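Local coordinates for small nuclear ribonucleoprotein homolog (Pyrobaculum aerophilum, PDB 1M5Q) that probably binds RNA as an Sm-like archaeal protein, its Sm fold extended by a C-terminal domain, and assembles as a 14-mer, at residues A3-L8 with H28-Q33; V13-S18 with L34-A39; I106-V111 with E116-L121. All coordinates share one frame; numbering follows the deposited sequence.

Interactions 1 and 2 lie together in the Sm fold, their centres about 10 Å apart, and alternate along the chain, with segments in the order 3-8, 13-18, 28-33, 34-39. Helix 2-6 packs on the end of strand 22-30 in interaction 1, whereas strands 12-17 and 36-42, both neighbours of 22-30 in the five-stranded antiparallel sheet, face each other in interaction 2. They touch, among other places, where Val30 CG1 lies 3.8 Å from Ile36 CD1 and where the backbones of His28 and Ala29 pair with Val37. Interaction 3 follows later, apart from this Sm unit in the C-terminal domain, joining strand 107-109 to helix 113-127; its centre is about 24 and 30 Å from the other two.

Interaction 1: residues A3-L8 with H28-Q33; sequences AELNNL and HAVDNQ. With CD (cadmium ion), chain B; CD (cadmium ion), chain C.
With CG set beside the backbone N (chi1 -75°), Leu5 of helix 2-6 presents CB and its CD1 branch to Val30, whose CG1 stands anti to its own N (chi1 -179°) and whose CG2 is left beside that N. The two side chains cross at about a right angle: Leu5 CB meets Val30 CG2 at 4.0 Å, and Leu5 CD1 approaches Val30 CG1 at 4.2 Å. This is the N-terminal helix of an Sm fold laid against the end of strand 22-30, and Leu5 and Val30 both continue onto Ile36 of the adjoining strand. Polar contact is made through water. Asn6 OD1 and Val30 O are 4.3 Å apart, and one water donates to both, at 3.1 Å to Asn6 OD1 and 2.7 Å to Val30 O. Apart from this contact, each segment supplies one cadmium ligand. Glu4 OE2 binds one ion at 2.6 Å, along with His28 of a neighbouring subunit; His28 NE2 binds another at 2.4 Å, with two waters among its ligands. His28 and Ala29 both face Val37, a classic beta bulge in the strand just before Val30.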
ATOM      1  N   ALA H   3      15.499  11.155  12.240  1.00 20.87           N
ATOM      2  CA  ALA H   3      16.574  12.003  12.756  1.00 21.86           C
ATOM      3  C   ALA H   3      16.662  12.009  14.301  1.00 21.14           C
ATOM      4  O   ALA H   3      17.761  11.890  14.835  1.00 21.17           O
ATOM      5  CB  ALA H   3      16.420  13.482  12.248  1.00 20.97           C
ATOM      6  N   GLU H   4      15.541  12.166  15.011  1.00 22.04           N
ATOM      7  CA  GLU H   4      15.582  12.176  16.479  1.00 26.01           C
ATOM      8  C   GLU H   4      16.183  10.833  16.986  1.00 24.93           C
ATOM      9  O   GLU H   4      16.999  10.817  17.891  1.00 25.75           O
ATOM     10  CB  GLU H   4      14.168  12.418  17.131  1.00 27.73           C
ATOM     11  CG  GLU H   4      13.452  13.771  16.806  1.00 33.36           C
ATOM     12  CD  GLU H   4      12.635  14.468  18.002  1.00 37.57           C
ATOM     13  OE1 GLU H   4      11.585  15.101  17.688  1.00 38.61           O
ATOM     14  OE2 GLU H   4      13.024  14.448  19.219  1.00 33.14           O
ATOM     15  N   LEU H   5      15.804   9.719  16.369  1.00 24.84           N
ATOM     16  CA  LEU H   5      16.286   8.391  16.763  1.00 24.63           C
ATOM     17  C   LEU H   5      17.746   8.173  16.446  1.00 26.21           C
ATOM     18  O   LEU H   5      18.506   7.559  17.234  1.00 26.49           O
ATOM     19  CB  LEU H   5      15.466   7.312  16.065  1.00 26.38           C
ATOM     20  CG  LEU H   5      14.077   7.136  16.673  1.00 26.66           C
ATOM     21  CD1 LEU H   5      13.374   5.940  16.018  1.00 25.39           C
ATOM     22  CD2 LEU H   5      14.227   6.907  18.160  1.00 26.98           C
ATOM     23  N   ASN H   6      18.157   8.636  15.278  1.00 24.08           N
ATOM     24  CA  ASN H   6      19.557   8.502  14.954  1.00 25.28           C
ATOM     25  C   ASN H   6      20.373   9.255  16.019  1.00 23.77           C
ATOM     26  O   ASN H   6      21.544   8.913  16.208  1.00 25.44           O
ATOM     27  CB  ASN H   6      19.877   9.071  13.557  1.00 26.16           C
ATOM     28  CG  ASN H   6      21.042   8.362  12.888  1.00 31.52           C
ATOM     29  OD1 ASN H   6      20.921   7.206  12.425  1.00 35.42           O
ATOM     30  ND2 ASN H   6      22.187   9.038  12.832  1.00 31.33           N
ATOM     31  N   ASN H   7      19.784  10.251  16.712  1.00 22.31           N
ATOM     32  CA  ASN H   7      20.546  10.974  17.756  1.00 22.64           C
ATOM     33  C   ASN H   7      20.630  10.197  19.074  1.00 22.02           C
ATOM     34  O   ASN H   7      21.320  10.631  20.014  1.00 19.40           O
ATOM     35  CB  ASN H   7      19.994  12.382  18.048  1.00 24.78           C
ATOM     36  CG  ASN H   7      20.372  13.415  16.958  1.00 28.79           C
ATOM     37  OD1 ASN H   7      21.464  13.390  16.440  1.00 28.74           O
ATOM     38  ND2 ASN H   7      19.452  14.326  16.631  1.00 30.77           N
ATOM     39  N   LEU H   8      19.955   9.041  19.121  1.00 21.70           N
ATOM     40  CA  LEU H   8      19.973   8.192  20.314  1.00 21.35           C
ATOM     41  C   LEU H   8      20.788   6.930  20.146  1.00 20.73           C
ATOM     42  O   LEU H   8      20.724   6.059  20.997  1.00 20.87           O
ATOM     43  CB  LEU H   8      18.543   7.804  20.753  1.00 20.43           C
ATOM     44  CG  LEU H   8      17.708   8.975  21.243  1.00 21.65           C
ATOM     45  CD1 LEU H   8      16.272   8.543  21.289  1.00 21.68           C
ATOM     46  CD2 LEU H   8      18.221   9.509  22.584  1.00 22.05           C
ATOM     47  N   HIS H  28      20.866   0.388  18.300  1.00 21.58           N
ATOM     48  CA  HIS H  28      21.991   0.043  17.448  1.00 22.01           C
ATOM     49  C   HIS H  28      21.925   0.593  15.987  1.00 21.23           C
ATOM     50  O   HIS H  28      22.946   0.975  15.429  1.00 20.36           O
ATOM     51  CB  HIS H  28      22.066  -1.475  17.414  1.00 21.50           C
ATOM     52  CG  HIS H  28      23.301  -2.006  16.784  1.00 25.10           C
ATOM     53  ND1 HIS H  28      24.545  -1.882  17.367  1.00 27.53           N
ATOM     54  CD2 HIS H  28      23.499  -2.651  15.612  1.00 26.40           C
ATOM     55  CE1 HIS H  28      25.458  -2.424  16.583  1.00 27.09           C
ATOM     56  NE2 HIS H  28      24.850  -2.898  15.515  1.00 29.21           N
ATOM     57  N   ALA H  29      20.755   0.584  15.369  1.00 19.66           N
ATOM     58  CA  ALA H  29      20.624   1.087  13.998  1.00 21.06           C
ATOM     59  C   ALA H  29      19.202   1.485  13.712  1.00 21.66           C
ATOM     60  O   ALA H  29      18.254   0.867  14.237  1.00 21.58           O
ATOM     61  CB  ALA H  29      21.048   0.005  12.967  1.00 20.88           C
ATOM     62  N   VAL H  30      19.020   2.506  12.879  1.00 20.24           N
ATOM     63  CA  VAL H  30      17.657   2.893  12.540  1.00 22.14           C
ATOM     64  C   VAL H  30      17.737   3.256  11.069  1.00 23.63           C
ATOM     65  O   VAL H  30      18.694   3.923  10.680  1.00 22.40           O
ATOM     66  CB  VAL H  30      17.214   4.164  13.263  1.00 24.93           C
ATOM     67  CG1 VAL H  30      15.770   4.506  12.896  1.00 25.07           C
ATOM     68  CG2 VAL H  30      17.315   3.980  14.768  1.00 30.49           C
ATOM     69  N   ASP H  31      16.783   2.834  10.251  1.00 21.51           N
ATOM     70  CA  ASP H  31      16.839   3.270   8.848  1.00 22.35           C
ATOM     71  C   ASP H  31      15.678   4.214   8.496  1.00 20.96           C
ATOM     72  O   ASP H  31      14.829   4.519   9.350  1.00 18.70           O
ATOM     73  CB  ASP H  31      16.897   2.073   7.889  1.00 22.60           C
ATOM     74  CG  ASP H  31      15.654   1.191   7.929  1.00 24.92           C
ATOM     75  OD1 ASP H  31      14.614   1.610   8.474  1.00 24.81           O
ATOM     76  OD2 ASP H  31      15.720   0.046   7.367  1.00 27.01           O
ATOM     77  N   ASN H  32      15.607   4.653   7.241  1.00 21.45           N
ATOM     78  CA  ASN H  32      14.555   5.570   6.841  1.00 21.80           C
ATOM     79  C   ASN H  32      13.155   5.039   7.021  1.00 21.66           C
ATOM     80  O   ASN H  32      12.222   5.803   7.222  1.00 20.85           O
ATOM     81  CB  ASN H  32      14.714   5.994   5.383  1.00 23.94           C
ATOM     82  CG  ASN H  32      15.913   6.891   5.170  1.00 24.56           C
ATOM     83  OD1 ASN H  32      16.550   7.407   6.130  1.00 22.01           O
ATOM     84  ND2 ASN H  32      16.219   7.107   3.911  1.00 23.97           N
ATOM     85  N   GLN H  33      13.008   3.727   6.939  1.00 19.74           N
ATOM     86  CA  GLN H  33      11.686   3.126   7.086  1.00 20.10           C
ATOM     87  C   GLN H  33      11.381   2.838   8.552  1.00 19.10           C
ATOM     88  O   GLN H  33      10.365   2.243   8.859  1.00 17.77           O
ATOM     89  CB  GLN H  33      11.611   1.821   6.256  1.00 19.82           C
ATOM     90  CG  GLN H  33      11.650   2.113   4.754  1.00 23.36           C
ATOM     91  CD  GLN H  33      11.693   0.862   3.923  1.00 24.56           C
ATOM     92  OE1 GLN H  33      12.690   0.150   3.927  1.00 25.50           O
ATOM     93  NE2 GLN H  33      10.601   0.587   3.194  1.00 26.96           N
TER
HETATM   94 CD    CD B2014      12.949  16.993  19.938  0.97 40.76          CD
HETATM   95 CD    CD C2008      25.676  -3.740  13.436  0.94 38.58          CD
HETATM   96  O   HOH W   1      19.203   6.500   9.945  1.00 36.46           O
HETATM   97  O   HOH W   2      23.636  -5.155  13.072  1.00 31.39           O
HETATM   98  O   HOH W   3      27.792  -2.431  14.079  1.00 37.95           O
HETATM   99  O   HOH W   4      14.929  16.853  21.803  1.00 30.05           O

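Interaction 2: residues V13-S18 with L34-A39; sequences VQVVLS and LNIVLA
Leu38 reaches across to Val13 and Val15, and of the residues here it has the largest share of the buried surface. From CB, which points toward strand 13-17, the chain runs to CG, placed beside the backbone N (chi1 -59°), and divides there into two methyls. CD1 meets one group across the contact, Val15 CG2, at 4.0 Å. CD2 touches two: Val13 CG2 at 3.7 Å, the shortest approach between the segments, and Val15 CG2 at 4.1 Å. Val15 CG2 therefore sits against both ends of the leucine fork. The same methyl extends the contact to the preceding inward residue of the other strand, coming within 4.4 Å of Ile36 CG2. With Val13 CG1 beside the backbone N (chi1 -61°), the touching CG2 falls between N and the carbonyl carbon, whereas the touching CG2 of Val15 lies beside the N.

All four side chains are apolar and buried, and their meeting is purely one of methyl groups. The backbones stay well separated: Val13 CA and Leu38 CA are 8.5 Å apart, and the axes of strands 13-17 and 36-38 come no closer than 9.5 Å, with 125° between their directions. Such spacing is that of strands facing each other through their side chains, not of paired neighbours; strand 22-30 lies between them in sheet order. Ile54 touches both Val15 and Leu38, while Ile59 touches Val15 and Ile36. Facing strands of one strongly bent antiparallel sheet, closed around a core of valine, leucine and isoleucine, are typical of the small Sm barrel.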
ATOM      1  N   VAL H  13      16.642   2.356  24.734  1.00 22.66           N
ATOM      2  CA  VAL H  13      15.280   2.711  24.379  1.00 22.27           C
ATOM      3  C   VAL H  13      14.472   1.453  24.636  1.00 21.99           C
ATOM      4  O   VAL H  13      15.018   0.367  24.933  1.00 23.16           O
ATOM      5  CB  VAL H  13      15.131   3.030  22.866  1.00 22.13           C
ATOM      6  CG1 VAL H  13      16.049   4.259  22.441  1.00 21.12           C
ATOM      7  CG2 VAL H  13      15.536   1.822  22.082  1.00 19.38           C
ATOM      8  N   GLN H  14      13.179   1.612  24.519  1.00 20.38           N
ATOM      9  CA  GLN H  14      12.231   0.513  24.655  1.00 21.34           C
ATOM     10  C   GLN H  14      11.368   0.533  23.375  1.00 21.56           C
ATOM     11  O   GLN H  14      10.919   1.605  22.938  1.00 21.97           O
ATOM     12  CB  GLN H  14      11.391   0.781  25.887  1.00 22.26           C
ATOM     13  CG  GLN H  14      10.024   0.327  25.854  1.00 24.86           C
ATOM     14  CD  GLN H  14       9.342   0.517  27.191  1.00 26.60           C
ATOM     15  OE1 GLN H  14       8.295   1.198  27.289  1.00 30.32           O
ATOM     16  NE2 GLN H  14       9.922  -0.072  28.233  1.00 25.77           N
ATOM     17  N   VAL H  15      11.129  -0.629  22.771  1.00 20.26           N
ATOM     18  CA  VAL H  15      10.300  -0.684  21.582  1.00 20.26           C
ATOM     19  C   VAL H  15       9.089  -1.571  21.857  1.00 19.56           C
ATOM     20  O   VAL H  15       9.238  -2.769  22.209  1.00 19.24           O
ATOM     21  CB  VAL H  15      11.103  -1.248  20.337  1.00 22.44           C
ATOM     22  CG1 VAL H  15      10.252  -1.143  19.101  1.00 19.31           C
ATOM     23  CG2 VAL H  15      12.424  -0.430  20.109  1.00 21.93           C
ATOM     24  N   VAL H  16       7.892  -1.002  21.662  1.00 17.34           N
ATOM     25  CA  VAL H  16       6.640  -1.717  21.909  1.00 17.03           C
ATOM     26  C   VAL H  16       6.057  -2.231  20.614  1.00 17.63           C
ATOM     27  O   VAL H  16       5.799  -1.466  19.684  1.00 19.62           O
ATOM     28  CB  VAL H  16       5.638  -0.797  22.664  1.00 18.59           C
ATOM     29  CG1 VAL H  16       4.298  -1.521  22.888  1.00 14.80           C
ATOM     30  CG2 VAL H  16       6.263  -0.366  24.013  1.00 16.23           C
ATOM     31  N   LEU H  17       5.842  -3.542  20.546  1.00 17.44           N
ATOM     32  CA  LEU H  17       5.367  -4.168  19.352  1.00 18.25           C
ATOM     33  C   LEU H  17       3.891  -4.527  19.378  1.00 20.35           C
ATOM     34  O   LEU H  17       3.328  -4.764  20.444  1.00 22.02           O
ATOM     35  CB  LEU H  17       6.235  -5.408  19.055  1.00 19.58           C
ATOM     36  CG  LEU H  17       7.784  -5.272  19.232  1.00 22.85           C
ATOM     37  CD1 LEU H  17       8.486  -6.527  18.653  1.00 19.68           C
ATOM     38  CD2 LEU H  17       8.337  -4.027  18.499  1.00 21.45           C
ATOM     39  N   SER H  18       3.270  -4.571  18.196  1.00 20.15           N
ATOM     40  CA  SER H  18       1.846  -4.875  18.126  1.00 21.89           C
ATOM     41  C   SER H  18       1.499  -6.305  18.544  1.00 23.61           C
ATOM     42  O   SER H  18       0.319  -6.584  18.793  1.00 23.22           O
ATOM     43  CB  SER H  18       1.256  -4.583  16.712  1.00 21.43           C
ATOM     44  OG  SER H  18       1.885  -5.347  15.683  1.00 18.95           O
ATOM     45  N   LEU H  34      12.276   3.271   9.428  1.00 19.58           N
ATOM     46  CA  LEU H  34      12.126   3.054  10.860  1.00 21.99           C
ATOM     47  C   LEU H  34      12.149   1.569  11.284  1.00 21.68           C
ATOM     48  O   LEU H  34      11.465   1.191  12.226  1.00 21.46           O
ATOM     49  CB  LEU H  34      10.862   3.739  11.429  1.00 19.08           C
ATOM     50  CG  LEU H  34      10.821   5.212  11.872  1.00 25.36           C
ATOM     51  CD1 LEU H  34      12.171   5.693  12.375  1.00 19.46           C
ATOM     52  CD2 LEU H  34      10.304   6.091  10.802  1.00 24.76           C
ATOM     53  N   ASN H  35      12.883   0.732  10.534  1.00 21.42           N
ATOM     54  CA  ASN H  35      13.176  -0.614  11.006  1.00 19.97           C
ATOM     55  C   ASN H  35      14.183  -0.252  12.097  1.00 20.39           C
ATOM     56  O   ASN H  35      14.921   0.740  11.993  1.00 20.04           O
ATOM     57  CB  ASN H  35      13.916  -1.470   9.962  1.00 19.93           C
ATOM     58  CG  ASN H  35      12.977  -1.950   8.862  1.00 22.93           C
ATOM     59  OD1 ASN H  35      11.862  -2.488   9.125  1.00 22.36           O
ATOM     60  ND2 ASN H  35      13.386  -1.730   7.645  1.00 21.85           N
ATOM     61  N   ILE H  36      14.284  -1.084  13.101  1.00 19.37           N
ATOM     62  CA  ILE H  36      15.171  -0.777  14.226  1.00 19.73           C
ATOM     63  C   ILE H  36      15.992  -1.996  14.583  1.00 18.94           C
ATOM     64  O   ILE H  36      15.450  -3.089  14.569  1.00 18.61           O
ATOM     65  CB  ILE H  36      14.345  -0.505  15.511  1.00 21.56           C
ATOM     66  CG1 ILE H  36      13.385   0.700  15.294  1.00 20.53           C
ATOM     67  CG2 ILE H  36      15.323  -0.344  16.742  1.00 20.36           C
ATOM     68  CD1 ILE H  36      14.138   1.964  15.168  1.00 21.87           C
ATOM     69  N   VAL H  37      17.287  -1.813  14.870  1.00 20.03           N
ATOM     70  CA  VAL H  37      18.092  -2.925  15.387  1.00 19.57           C
ATOM     71  C   VAL H  37      18.451  -2.520  16.840  1.00 19.53           C
ATOM     72  O   VAL H  37      18.863  -1.371  17.074  1.00 21.60           O
ATOM     73  CB  VAL H  37      19.425  -3.150  14.609  1.00 20.68           C
ATOM     74  CG1 VAL H  37      20.200  -4.381  15.249  1.00 20.83           C
ATOM     75  CG2 VAL H  37      19.118  -3.443  13.122  1.00 22.07           C
ATOM     76  N   LEU H  38      18.206  -3.408  17.811  1.00 17.52           N
ATOM     77  CA  LEU H  38      18.591  -3.180  19.207  1.00 18.78           C
ATOM     78  C   LEU H  38      19.720  -4.140  19.591  1.00 18.90           C
ATOM     79  O   LEU H  38      19.728  -5.311  19.141  1.00 18.26           O
ATOM     80  CB  LEU H  38      17.454  -3.453  20.195  1.00 18.39           C
ATOM     81  CG  LEU H  38      16.151  -2.686  20.085  1.00 19.73           C
ATOM     82  CD1 LEU H  38      15.253  -3.095  21.246  1.00 19.80           C
ATOM     83  CD2 LEU H  38      16.417  -1.142  20.102  1.00 19.10           C
ATOM     84  N   ALA H  39      20.631  -3.651  20.440  1.00 17.19           N
ATOM     85  CA  ALA H  39      21.781  -4.443  20.929  1.00 18.25           C
ATOM     86  C   ALA H  39      21.521  -4.840  22.370  1.00 18.00           C
ATOM     87  O   ALA H  39      20.973  -4.033  23.164  1.00 17.49           O
ATOM     88  CB  ALA H  39      23.069  -3.641  20.887  1.00 17.11           C
TER

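Interaction 3: residues I106-V111 with E116-L121; sequences IGVEGV and ERAKRL
A strand-turn-helix unit of the C-terminal domain brings Val108 of strand 107-109 against Ala118 and Lys119 of helix 113-127. Val108 CB lies 3.7 Å from Lys119 CG, and Val108 CG1 and CG2 each lie 4.0 Å from Lys119 CG, which thus rests over the branch point. Val108 CG2 also reaches the Ala118 methyl, CB, at 4.3 Å. The lysine and valine side chains cross obliquely. Lys119 CG is held beside the backbone N (chi1 -81°), and the extended chain beyond it carries NZ on toward Glu116 OE2, a long salt bridge of 3.6 Å. Strand 107-109 is an outer strand of the four-stranded antiparallel sheet in this domain, and the helix lies over one of its faces. Glu116 also pairs one helical turn on with Arg120: NH1 reaches Glu116 OE1 at 2.6 Å, on the anti side of the carboxylate and nearly in the guanidinium plane. NH1 makes a further bond to Glu116 O, 3.0 Å away and above the carbonyl plane, opposite the face used by Arg120 N. Arg120 NH2 forms a salt bridge with Glu109 of a neighbouring subunit, tying this charged network to the assembly.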
ATOM      1  N   ILE H 106      19.025  19.360  28.622  1.00 24.16           N
ATOM      2  CA  ILE H 106      19.479  18.708  27.382  1.00 23.62           C
ATOM      3  C   ILE H 106      20.835  19.205  26.849  1.00 26.29           C
ATOM      4  O   ILE H 106      21.244  18.884  25.716  1.00 25.65           O
ATOM      5  CB  ILE H 106      18.443  18.842  26.237  1.00 24.14           C
ATOM      6  CG1 ILE H 106      18.402  20.279  25.711  1.00 24.33           C
ATOM      7  CG2 ILE H 106      17.069  18.384  26.734  1.00 22.66           C
ATOM      8  CD1 ILE H 106      17.277  20.486  24.657  1.00 29.42           C
ATOM      9  N   GLY H 107      21.544  20.009  27.626  1.00 27.02           N
ATOM     10  CA  GLY H 107      22.840  20.423  27.123  1.00 26.73           C
ATOM     11  C   GLY H 107      23.479  21.615  27.790  1.00 26.02           C
ATOM     12  O   GLY H 107      22.881  22.293  28.627  1.00 26.12           O
ATOM     13  N   VAL H 108      24.711  21.886  27.380  1.00 24.76           N
ATOM     14  CA  VAL H 108      25.490  22.959  27.938  1.00 24.22           C
ATOM     15  C   VAL H 108      25.736  23.987  26.840  1.00 25.76           C
ATOM     16  O   VAL H 108      26.135  23.631  25.749  1.00 22.61           O
ATOM     17  CB  VAL H 108      26.876  22.408  28.411  1.00 25.01           C
ATOM     18  CG1 VAL H 108      27.839  23.542  28.658  1.00 23.76           C
ATOM     19  CG2 VAL H 108      26.720  21.525  29.661  1.00 20.76           C
ATOM     20  N   GLU H 109      25.473  25.256  27.126  1.00 26.46           N
ATOM     21  CA  GLU H 109      25.779  26.300  26.178  1.00 29.09           C
ATOM     22  C   GLU H 109      26.982  27.035  26.774  1.00 29.58           C
ATOM     23  O   GLU H 109      27.067  27.205  27.992  1.00 28.51           O
ATOM     24  CB  GLU H 109      24.617  27.298  26.035  1.00 31.23           C
ATOM     25  CG  GLU H 109      23.526  26.878  25.077  1.00 32.39           C
ATOM     26  CD  GLU H 109      22.489  27.992  24.803  1.00 34.20           C
ATOM     27  OE1 GLU H 109      21.888  28.575  25.744  1.00 33.11           O
ATOM     28  OE2 GLU H 109      22.295  28.281  23.605  1.00 38.23           O
ATOM     29  N   GLY H 110      27.912  27.459  25.914  1.00 30.99           N
ATOM     30  CA  GLY H 110      29.073  28.207  26.358  1.00 28.53           C
ATOM     31  C   GLY H 110      30.299  27.586  25.736  1.00 30.32           C
ATOM     32  O   GLY H 110      30.242  26.469  25.288  1.00 28.73           O
ATOM     33  N   VAL H 111      31.412  28.323  25.746  1.00 32.60           N
ATOM     34  CA  VAL H 111      32.684  27.879  25.200  1.00 33.89           C
ATOM     35  C   VAL H 111      33.770  28.095  26.262  1.00 33.73           C
ATOM     36  O   VAL H 111      33.653  28.969  27.123  1.00 34.78           O
ATOM     37  CB  VAL H 111      33.061  28.696  23.951  1.00 35.92           C
ATOM     38  CG1 VAL H 111      34.361  28.152  23.362  1.00 38.72           C
ATOM     39  CG2 VAL H 111      31.965  28.607  22.918  1.00 37.77           C
ATOM     40  N   GLU H 116      33.569  23.350  29.041  1.00 27.08           N
ATOM     41  CA  GLU H 116      34.108  21.999  28.805  1.00 27.26           C
ATOM     42  C   GLU H 116      33.975  21.169  30.083  1.00 27.45           C
ATOM     43  O   GLU H 116      33.574  20.002  30.038  1.00 28.63           O
ATOM     44  CB  GLU H 116      35.580  22.033  28.394  1.00 27.59           C
ATOM     45  CG  GLU H 116      35.832  22.458  26.946  1.00 31.35           C
ATOM     46  CD  GLU H 116      34.838  21.847  25.969  1.00 34.55           C
ATOM     47  OE1 GLU H 116      34.682  20.596  25.950  1.00 34.42           O
ATOM     48  OE2 GLU H 116      34.189  22.629  25.222  1.00 35.57           O
ATOM     49  N   ARG H 117      34.291  21.765  31.236  1.00 27.92           N
ATOM     50  CA  ARG H 117      34.162  21.018  32.495  1.00 27.62           C
ATOM     51  C   ARG H 117      32.692  20.659  32.834  1.00 27.43           C
ATOM     52  O   ARG H 117      32.400  19.556  33.323  1.00 27.95           O
ATOM     53  CB  ARG H 117      34.776  21.810  33.655  1.00 28.50           C
ATOM     54  CG  ARG H 117      34.700  21.089  35.007  1.00 27.34           C
ATOM     55  CD  ARG H 117      35.432  19.751  34.889  1.00 30.38           C
ATOM     56  NE  ARG H 117      35.783  19.238  36.192  1.00 32.28           N
ATOM     57  CZ  ARG H 117      35.097  18.304  36.833  1.00 40.56           C
ATOM     58  NH1 ARG H 117      33.999  17.765  36.280  1.00 41.30           N
ATOM     59  NH2 ARG H 117      35.521  17.891  38.029  1.00 42.74           N
ATOM     60  N   ALA H 118      31.778  21.583  32.584  1.00 26.53           N
ATOM     61  CA  ALA H 118      30.374  21.339  32.877  1.00 26.98           C
ATOM     62  C   ALA H 118      29.885  20.185  31.967  1.00 26.30           C
ATOM     63  O   ALA H 118      29.101  19.337  32.388  1.00 28.06           O
ATOM     64  CB  ALA H 118      29.536  22.655  32.650  1.00 25.90           C
ATOM     65  N   LYS H 119      30.383  20.131  30.743  1.00 27.13           N
ATOM     66  CA  LYS H 119      30.005  19.054  29.820  1.00 27.41           C
ATOM     67  C   LYS H 119      30.449  17.714  30.395  1.00 26.91           C
ATOM     68  O   LYS H 119      29.710  16.728  30.344  1.00 26.04           O
ATOM     69  CB  LYS H 119      30.634  19.295  28.449  1.00 30.21           C
ATOM     70  CG  LYS H 119      29.855  20.294  27.583  1.00 29.84           C
ATOM     71  CD  LYS H 119      30.576  20.552  26.295  1.00 31.67           C
ATOM     72  CE  LYS H 119      29.862  21.614  25.473  1.00 34.14           C
ATOM     73  NZ  LYS H 119      30.726  22.021  24.321  1.00 35.41           N
ATOM     74  N   ARG H 120      31.639  17.665  30.985  1.00 27.56           N
ATOM     75  CA  ARG H 120      32.079  16.408  31.591  1.00 26.42           C
ATOM     76  C   ARG H 120      31.242  16.067  32.817  1.00 25.56           C
ATOM     77  O   ARG H 120      30.965  14.893  33.052  1.00 24.38           O
ATOM     78  CB  ARG H 120      33.556  16.434  31.981  1.00 29.10           C
ATOM     79  CG  ARG H 120      34.488  16.031  30.888  1.00 33.43           C
ATOM     80  CD  ARG H 120      34.722  17.163  29.958  1.00 38.41           C
ATOM     81  NE  ARG H 120      35.825  16.965  29.003  1.00 38.37           N
ATOM     82  CZ  ARG H 120      35.996  17.771  27.959  1.00 38.39           C
ATOM     83  NH1 ARG H 120      35.126  18.775  27.794  1.00 37.60           N
ATOM     84  NH2 ARG H 120      36.999  17.588  27.098  1.00 34.91           N
ATOM     85  N   LEU H 121      30.808  17.051  33.602  1.00 24.97           N
ATOM     86  CA  LEU H 121      29.972  16.697  34.785  1.00 24.27           C
ATOM     87  C   LEU H 121      28.620  16.137  34.291  1.00 24.56           C
ATOM     88  O   LEU H 121      28.079  15.180  34.836  1.00 23.46           O
ATOM     89  CB  LEU H 121      29.653  17.919  35.609  1.00 25.42           C
ATOM     90  CG  LEU H 121      29.576  17.889  37.136  1.00 30.70           C
ATOM     91  CD1 LEU H 121      28.501  18.892  37.568  1.00 29.26           C
ATOM     92  CD2 LEU H 121      29.339  16.514  37.701  1.00 28.90           C
TER